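Local coordinates for SGNH hydrolase-type esterase domain-containing protein (Slackia heliotrinireducens DSM 20476, PDB 4S1P) that is probably a hydrolase of the SGNH (GDSL-like) family, cleaving ester bonds of a substrate that is not known, at residues A16-L27 with S173-M184. Numbering follows the deposited sequence.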
ATOM      1  N   ALA A  16      -8.725  -5.779  -3.279  1.00 15.39           N
ATOM      2  CA  ALA A  16     -10.064  -6.099  -2.749  1.00 17.27           C
ATOM      3  C   ALA A  16     -11.098  -5.038  -3.127  1.00 15.59           C
ATOM      4  O   ALA A  16     -10.812  -3.826  -3.188  1.00 15.69           O
ATOM      5  CB  ALA A  16     -10.016  -6.278  -1.210  1.00 18.27           C
ATOM      6  N   ASN A  17     -12.329  -5.525  -3.347  1.00 16.25           N
ATOM      7  CA  ASN A  17     -13.474  -4.643  -3.550  1.00 17.86           C
ATOM      8  C   ASN A  17     -13.340  -3.679  -4.711  1.00 16.97           C
ATOM      9  O   ASN A  17     -13.871  -2.564  -4.664  1.00 19.10           O
ATOM     10  CB  ASN A  17     -13.807  -3.883  -2.277  1.00 17.34           C
ATOM     11  CG  ASN A  17     -14.004  -4.801  -1.100  1.00 17.48           C
ATOM     12  OD1 ASN A  17     -14.858  -5.695  -1.154  1.00 25.41           O
ATOM     13  ND2 ASN A  17     -13.222  -4.605  -0.040  1.00 20.09           N
ATOM     14  N   HIS A  18     -12.629  -4.123  -5.755  1.00 16.76           N
ATOM     15  CA  HIS A  18     -12.402  -3.326  -6.937  1.00 18.55           C
ATOM     16  C   HIS A  18     -11.839  -1.947  -6.632  1.00 16.21           C
ATOM     17  O   HIS A  18     -12.090  -0.969  -7.329  1.00 16.70           O
ATOM     18  CB  HIS A  18     -13.713  -3.171  -7.694  1.00 21.14           C
ATOM     19  CG  HIS A  18     -14.286  -4.483  -8.152  1.00 26.65           C
ATOM     20  ND1 HIS A  18     -13.886  -5.102  -9.317  1.00 38.12           N
ATOM     21  CD2 HIS A  18     -15.162  -5.321  -7.562  1.00 34.36           C
ATOM     22  CE1 HIS A  18     -14.536  -6.246  -9.449  1.00 39.48           C
ATOM     23  NE2 HIS A  18     -15.317  -6.401  -8.395  1.00 40.01           N
HETATM   24  N   MSE A  19     -11.001  -1.890  -5.614  1.00 14.93           N
HETATM   25  CA  MSE A  19     -10.466  -0.597  -5.228  1.00 13.32           C
HETATM   26  C   MSE A  19      -9.654   0.104  -6.337  1.00 13.21           C
HETATM   27  O   MSE A  19      -9.805   1.286  -6.518  1.00 13.43           O
HETATM   28  CB  MSE A  19      -9.694  -0.715  -3.924  1.00 14.52           C
HETATM   29  CG  MSE A  19      -9.322   0.639  -3.351  1.00 14.72           C
HETATM   30 SE   MSE A  19      -7.635   1.399  -4.043  0.65 15.88          SE
HETATM   31  CE  MSE A  19      -6.467   0.568  -2.726  1.00 14.30           C
ATOM     32  N   PRO A  20      -8.809  -0.626  -7.100  1.00 13.29           N
ATOM     33  CA  PRO A  20      -8.071   0.053  -8.172  1.00 13.42           C
ATOM     34  C   PRO A  20      -9.012   0.698  -9.193  1.00 14.16           C
ATOM     35  O   PRO A  20      -8.716   1.779  -9.683  1.00 14.17           O
ATOM     36  CB  PRO A  20      -7.210  -1.055  -8.751  1.00 13.63           C
ATOM     37  CG  PRO A  20      -6.980  -1.956  -7.571  1.00 13.90           C
ATOM     38  CD  PRO A  20      -8.336  -2.000  -6.909  1.00 13.55           C
ATOM     39  N   ASP A  21     -10.114   0.013  -9.511  1.00 15.67           N
ATOM     40  CA  ASP A  21     -11.127   0.554 -10.429  1.00 16.59           C
ATOM     41  C   ASP A  21     -11.755   1.840  -9.843  1.00 13.87           C
ATOM     42  O   ASP A  21     -12.005   2.813 -10.558  1.00 15.41           O
ATOM     43  CB  ASP A  21     -12.234  -0.484 -10.636  1.00 19.33           C
ATOM     44  CG  ASP A  21     -11.867  -1.606 -11.594  1.00 27.08           C
ATOM     45  OD1 ASP A  21     -10.862  -1.540 -12.320  1.00 34.20           O
ATOM     46  OD2 ASP A  21     -12.671  -2.568 -11.665  1.00 38.86           O
HETATM   47  N   MSE A  22     -12.008   1.840  -8.541  1.00 14.11           N
HETATM   48  CA  MSE A  22     -12.542   3.015  -7.859  1.00 14.62           C
HETATM   49  C   MSE A  22     -11.561   4.160  -7.949  1.00 14.61           C
HETATM   50  O   MSE A  22     -11.909   5.301  -8.250  1.00 17.52           O
HETATM   51  CB  MSE A  22     -12.913   2.771  -6.391  1.00 16.71           C
HETATM   52  CG  MSE A  22     -14.059   1.802  -6.239  1.00 19.33           C
HETATM   53 SE   MSE A  22     -14.859   1.779  -4.432  0.65 22.94          SE
HETATM   54  CE  MSE A  22     -13.462   0.797  -3.603  1.00 17.82           C
ATOM     55  N   LEU A  23     -10.282   3.878  -7.687  1.00 15.12           N
ATOM     56  CA  LEU A  23      -9.291   4.925  -7.763  1.00 15.20           C
ATOM     57  C   LEU A  23      -9.174   5.484  -9.197  1.00 14.31           C
ATOM     58  O   LEU A  23      -9.059   6.706  -9.385  1.00 17.52           O
ATOM     59  CB  LEU A  23      -7.977   4.360  -7.295  1.00 14.12           C
ATOM     60  CG  LEU A  23      -6.771   5.293  -7.277  1.00 16.37           C
ATOM     61  CD1 LEU A  23      -7.058   6.482  -6.379  1.00 17.07           C
ATOM     62  CD2 LEU A  23      -5.539   4.545  -6.806  1.00 18.32           C
ATOM     63  N   ALA A  24      -9.206   4.598 -10.182  1.00 14.52           N
ATOM     64  CA  ALA A  24      -9.132   4.983 -11.575  1.00 15.32           C
ATOM     65  C   ALA A  24     -10.277   5.936 -11.940  1.00 15.55           C
ATOM     66  O   ALA A  24     -10.091   6.932 -12.651  1.00 16.58           O
ATOM     67  CB  ALA A  24      -9.190   3.782 -12.467  1.00 15.87           C
ATOM     68  N   GLU A  25     -11.480   5.609 -11.466  1.00 15.50           N
ATOM     69  CA  GLU A  25     -12.624   6.452 -11.822  1.00 17.01           C
ATOM     70  C   GLU A  25     -12.586   7.778 -11.060  1.00 16.61           C
ATOM     71  O   GLU A  25     -12.943   8.826 -11.614  1.00 21.34           O
ATOM     72  CB  GLU A  25     -13.921   5.664 -11.574  1.00 20.74           C
ATOM     73  CG  GLU A  25     -15.070   6.124 -12.421  1.00 22.51           C
ATOM     74  CD  GLU A  25     -16.236   5.126 -12.432  1.00 20.51           C
ATOM     75  OE1 GLU A  25     -16.262   4.230 -13.340  1.00 20.25           O
ATOM     76  OE2 GLU A  25     -17.093   5.262 -11.532  1.00 21.13           O
ATOM     77  N   LEU A  26     -12.129   7.772  -9.802  1.00 17.85           N
ATOM     78  CA  LEU A  26     -11.969   8.997  -9.027  1.00 17.20           C
ATOM     79  C   LEU A  26     -10.999   9.991  -9.668  1.00 20.16           C
ATOM     80  O   LEU A  26     -11.224  11.198  -9.622  1.00 23.72           O
ATOM     81  CB  LEU A  26     -11.503   8.714  -7.604  1.00 18.44           C
ATOM     82  CG  LEU A  26     -12.529   8.105  -6.660  1.00 19.74           C
ATOM     83  CD1 LEU A  26     -11.863   7.596  -5.395  1.00 20.86           C
ATOM     84  CD2 LEU A  26     -13.590   9.123  -6.264  1.00 25.01           C
ATOM     85  N   LEU A  27      -9.918   9.467 -10.246  1.00 18.92           N
ATOM     86  CA  LEU A  27      -8.857  10.308 -10.766  1.00 18.79           C
ATOM     87  C   LEU A  27      -8.884  10.449 -12.306  1.00 18.93           C
ATOM     88  O   LEU A  27      -8.010  11.109 -12.877  1.00 23.15           O
ATOM     89  CB  LEU A  27      -7.505   9.741 -10.318  1.00 16.35           C
ATOM     90  CG  LEU A  27      -7.169   9.902  -8.846  1.00 17.39           C
ATOM     91  CD1 LEU A  27      -5.874   9.166  -8.515  1.00 19.56           C
ATOM     92  CD2 LEU A  27      -7.037  11.366  -8.403  1.00 21.80           C
ATOM     93  N   SER A 173     -12.336  -0.163   1.702  1.00 14.54           N
ATOM     94  CA  SER A 173     -11.682   0.019   0.410  1.00 15.15           C
ATOM     95  C   SER A 173     -12.005   1.357  -0.236  1.00 15.51           C
ATOM     96  O   SER A 173     -11.158   1.984  -0.864  1.00 14.94           O
ATOM     97  CB  SER A 173     -12.011  -1.105  -0.533  1.00 16.47           C
ATOM     98  OG  SER A 173     -11.485  -2.329  -0.035  1.00 15.34           O
ATOM     99  N   ARG A 174     -13.259   1.780  -0.107  1.00 15.01           N
ATOM    100  CA  ARG A 174     -13.646   3.075  -0.631  1.00 18.51           C
ATOM    101  C   ARG A 174     -12.873   4.195   0.054  1.00 16.04           C
ATOM    102  O   ARG A 174     -12.386   5.132  -0.586  1.00 16.53           O
ATOM    103  CB  ARG A 174     -15.148   3.262  -0.508  1.00 18.82           C
ATOM    104  CG  ARG A 174     -15.616   4.598  -1.061  1.00 23.93           C
ATOM    105  CD  ARG A 174     -17.125   4.684  -1.041  1.00 32.67           C
ATOM    106  NE  ARG A 174     -17.554   5.996  -1.512  1.00 42.53           N
ATOM    107  CZ  ARG A 174     -17.667   7.085  -0.753  1.00 41.25           C
ATOM    108  NH1 ARG A 174     -17.401   7.053   0.559  1.00 44.30           N
ATOM    109  NH2 ARG A 174     -18.062   8.221  -1.318  1.00 50.03           N
ATOM    110  N   LEU A 175     -12.696   4.062   1.366  1.00 15.93           N
ATOM    111  CA  LEU A 175     -11.947   5.003   2.108  1.00 15.58           C
ATOM    112  C   LEU A 175     -10.479   5.026   1.638  1.00 15.05           C
ATOM    113  O   LEU A 175      -9.899   6.089   1.408  1.00 15.82           O
ATOM    114  CB  LEU A 175     -12.006   4.642   3.577  1.00 18.33           C
ATOM    115  CG  LEU A 175     -11.207   5.554   4.487  1.00 17.60           C
ATOM    116  CD1 LEU A 175     -11.635   7.018   4.359  1.00 20.93           C
ATOM    117  CD2 LEU A 175     -11.352   5.068   5.915  1.00 22.00           C
ATOM    118  N   ALA A 176      -9.898   3.860   1.442  1.00 14.66           N
ATOM    119  CA  ALA A 176      -8.519   3.830   0.910  1.00 13.93           C
ATOM    120  C   ALA A 176      -8.412   4.516  -0.446  1.00 14.12           C
ATOM    121  O   ALA A 176      -7.488   5.261  -0.678  1.00 14.24           O
ATOM    122  CB  ALA A 176      -8.063   2.415   0.806  1.00 14.18           C
ATOM    123  N   ALA A 177      -9.363   4.248  -1.333  1.00 13.87           N
ATOM    124  CA  ALA A 177      -9.375   4.899  -2.640  1.00 14.23           C
ATOM    125  C   ALA A 177      -9.465   6.409  -2.507  1.00 13.79           C
ATOM    126  O   ALA A 177      -8.791   7.132  -3.225  1.00 15.25           O
ATOM    127  CB  ALA A 177     -10.508   4.379  -3.502  1.00 15.02           C
ATOM    128  N   LEU A 178     -10.321   6.887  -1.610  1.00 14.21           N
ATOM    129  CA  LEU A 178     -10.481   8.339  -1.425  1.00 16.04           C
ATOM    130  C   LEU A 178      -9.209   8.979  -0.874  1.00 14.90           C
ATOM    131  O   LEU A 178      -8.784  10.056  -1.317  1.00 17.91           O
ATOM    132  CB  LEU A 178     -11.673   8.652  -0.513  1.00 18.21           C
ATOM    133  CG  LEU A 178     -13.047   8.363  -1.095  1.00 20.68           C
ATOM    134  CD1 LEU A 178     -14.043   8.403   0.047  1.00 22.34           C
ATOM    135  CD2 LEU A 178     -13.408   9.322  -2.219  1.00 22.98           C
ATOM    136  N   VAL A 179      -8.554   8.291   0.060  1.00 14.52           N
ATOM    137  CA  VAL A 179      -7.308   8.798   0.598  1.00 14.19           C
ATOM    138  C   VAL A 179      -6.197   8.838  -0.477  1.00 15.08           C
ATOM    139  O   VAL A 179      -5.446   9.795  -0.613  1.00 15.13           O
ATOM    140  CB  VAL A 179      -6.878   7.948   1.822  1.00 15.65           C
ATOM    141  CG1 VAL A 179      -5.510   8.359   2.316  1.00 15.80           C
ATOM    142  CG2 VAL A 179      -7.885   8.078   2.978  1.00 16.26           C
ATOM    143  N   LEU A 180      -6.083   7.750  -1.223  1.00 13.07           N
ATOM    144  CA  LEU A 180      -5.110   7.682  -2.302  1.00 13.57           C
ATOM    145  C   LEU A 180      -5.392   8.759  -3.355  1.00 14.87           C
ATOM    146  O   LEU A 180      -4.469   9.419  -3.820  1.00 15.89           O
ATOM    147  CB  LEU A 180      -5.067   6.285  -2.940  1.00 13.59           C
ATOM    148  CG  LEU A 180      -4.374   5.220  -2.107  1.00 13.81           C
ATOM    149  CD1 LEU A 180      -4.876   3.824  -2.473  1.00 14.96           C
ATOM    150  CD2 LEU A 180      -2.868   5.317  -2.247  1.00 14.92           C
ATOM    151  N   ALA A 181      -6.661   8.943  -3.713  1.00 15.83           N
ATOM    152  CA  ALA A 181      -7.030   9.964  -4.690  1.00 15.95           C
ATOM    153  C   ALA A 181      -6.663  11.373  -4.200  1.00 16.58           C
ATOM    154  O   ALA A 181      -6.189  12.203  -4.964  1.00 19.46           O
ATOM    155  CB  ALA A 181      -8.515   9.864  -4.999  1.00 15.76           C
ATOM    156  N   GLU A 182      -6.888  11.644  -2.921  1.00 15.99           N
ATOM    157  CA  GLU A 182      -6.519  12.930  -2.337  0.60 17.92           C
ATOM    158  C   GLU A 182      -5.017  13.160  -2.397  1.00 19.72           C
ATOM    159  O   GLU A 182      -4.538  14.264  -2.732  1.00 22.60           O
ATOM    160  CB  GLU A 182      -7.024  13.081  -0.889  0.60 19.94           C
ATOM    161  CG  GLU A 182      -6.613  14.405  -0.263  0.60 23.13           C
ATOM    162  CD  GLU A 182      -7.648  14.962   0.690  0.60 36.07           C
ATOM    163  OE1 GLU A 182      -7.754  16.206   0.780  0.60 49.53           O
ATOM    164  OE2 GLU A 182      -8.362  14.170   1.338  0.60 41.57           O
ATOM    165  N   THR A 183      -4.280  12.100  -2.108  1.00 16.90           N
ATOM    166  CA  THR A 183      -2.831  12.162  -2.118  1.00 18.36           C
ATOM    167  C   THR A 183      -2.270  12.475  -3.533  1.00 18.28           C
ATOM    168  O   THR A 183      -1.329  13.284  -3.684  1.00 23.08           O
ATOM    169  CB  THR A 183      -2.253  10.837  -1.545  1.00 18.88           C
ATOM    170  OG1 THR A 183      -2.742  10.619  -0.217  1.00 22.90           O
ATOM    171  CG2 THR A 183      -0.749  10.859  -1.492  1.00 22.08           C
HETATM  172  N   MSE A 184      -2.859  11.878  -4.556  1.00 18.64           N
HETATM  173  CA  MSE A 184      -2.397  12.042  -5.942  1.00 19.11           C
HETATM  174  C   MSE A 184      -3.113  13.127  -6.747  1.00 27.63           C
HETATM  175  O   MSE A 184      -2.766  13.385  -7.904  1.00 33.37           O
HETATM  176  CB  MSE A 184      -2.522  10.703  -6.655  1.00 18.11           C
HETATM  177  CG  MSE A 184      -1.425   9.764  -6.148  1.00 16.04           C
HETATM  178 SE   MSE A 184      -1.512   8.029  -7.023  0.65 17.47          SE
HETATM  179  CE  MSE A 184      -2.857   7.256  -5.876  1.00 16.73           C
TER
HETATM  180  O   HOH W   1      -9.037  -2.662  -1.218  1.00 16.19           O
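Met19, Leu23 and Ala177 interlock as knobs into holes where helix 19-27 crosses the C-terminal helix, 170-184, of this SGNH-hydrolase alpha/beta fold at -40° on one side of the parallel sheet. The axes of 19-27 and 173-184 come within 8.9 Å, a spacing helped by small residues: Ala177, with only a methyl to fit, sits among Met19, Met22, Leu23 and Leu26. Met19, a selenomethionine here like Met22 and Met184, answers from the other helix. With CG anti to the backbone N (chi1 -170°) and two further bends, its flexible chain enters the hole formed by Ser173, Ala176, Ala177 and Leu180, and CE ends 3.6 Å from Leu180 CD1, the two side chains crossing nearly at right angles. Leu23 uses both branches: CD1 lies 3.9 Å from Ala181 CB, while CD2 meets Met184 CE. Farther along, Leu27 CD2 lies 4.0 Å from Ala181 CB. Beneath this apolar seam, Leu23 and Leu27 also touch strand 4-10.

Polar contacts gather at the other end, where Ala16 lies near, without touching, a possible Ser-His-Asp triad. Asn17 ND2 gives one N-H to Ser173 OG, almost straight at 172° and within the amide plane, and is also hydrogen-bonded to Pro168 O, so two bonds fix the amide's rotation. Were Asn17 replaced by an alanine, Ser173 OG would probably lose this donor and Pro168 O its amide partner. Ser173 is small enough to pack closely yet polar enough to hold a water: that molecule lies 2.7 Å from Ser173 OG and donates to Ala16 O at 2.9 Å.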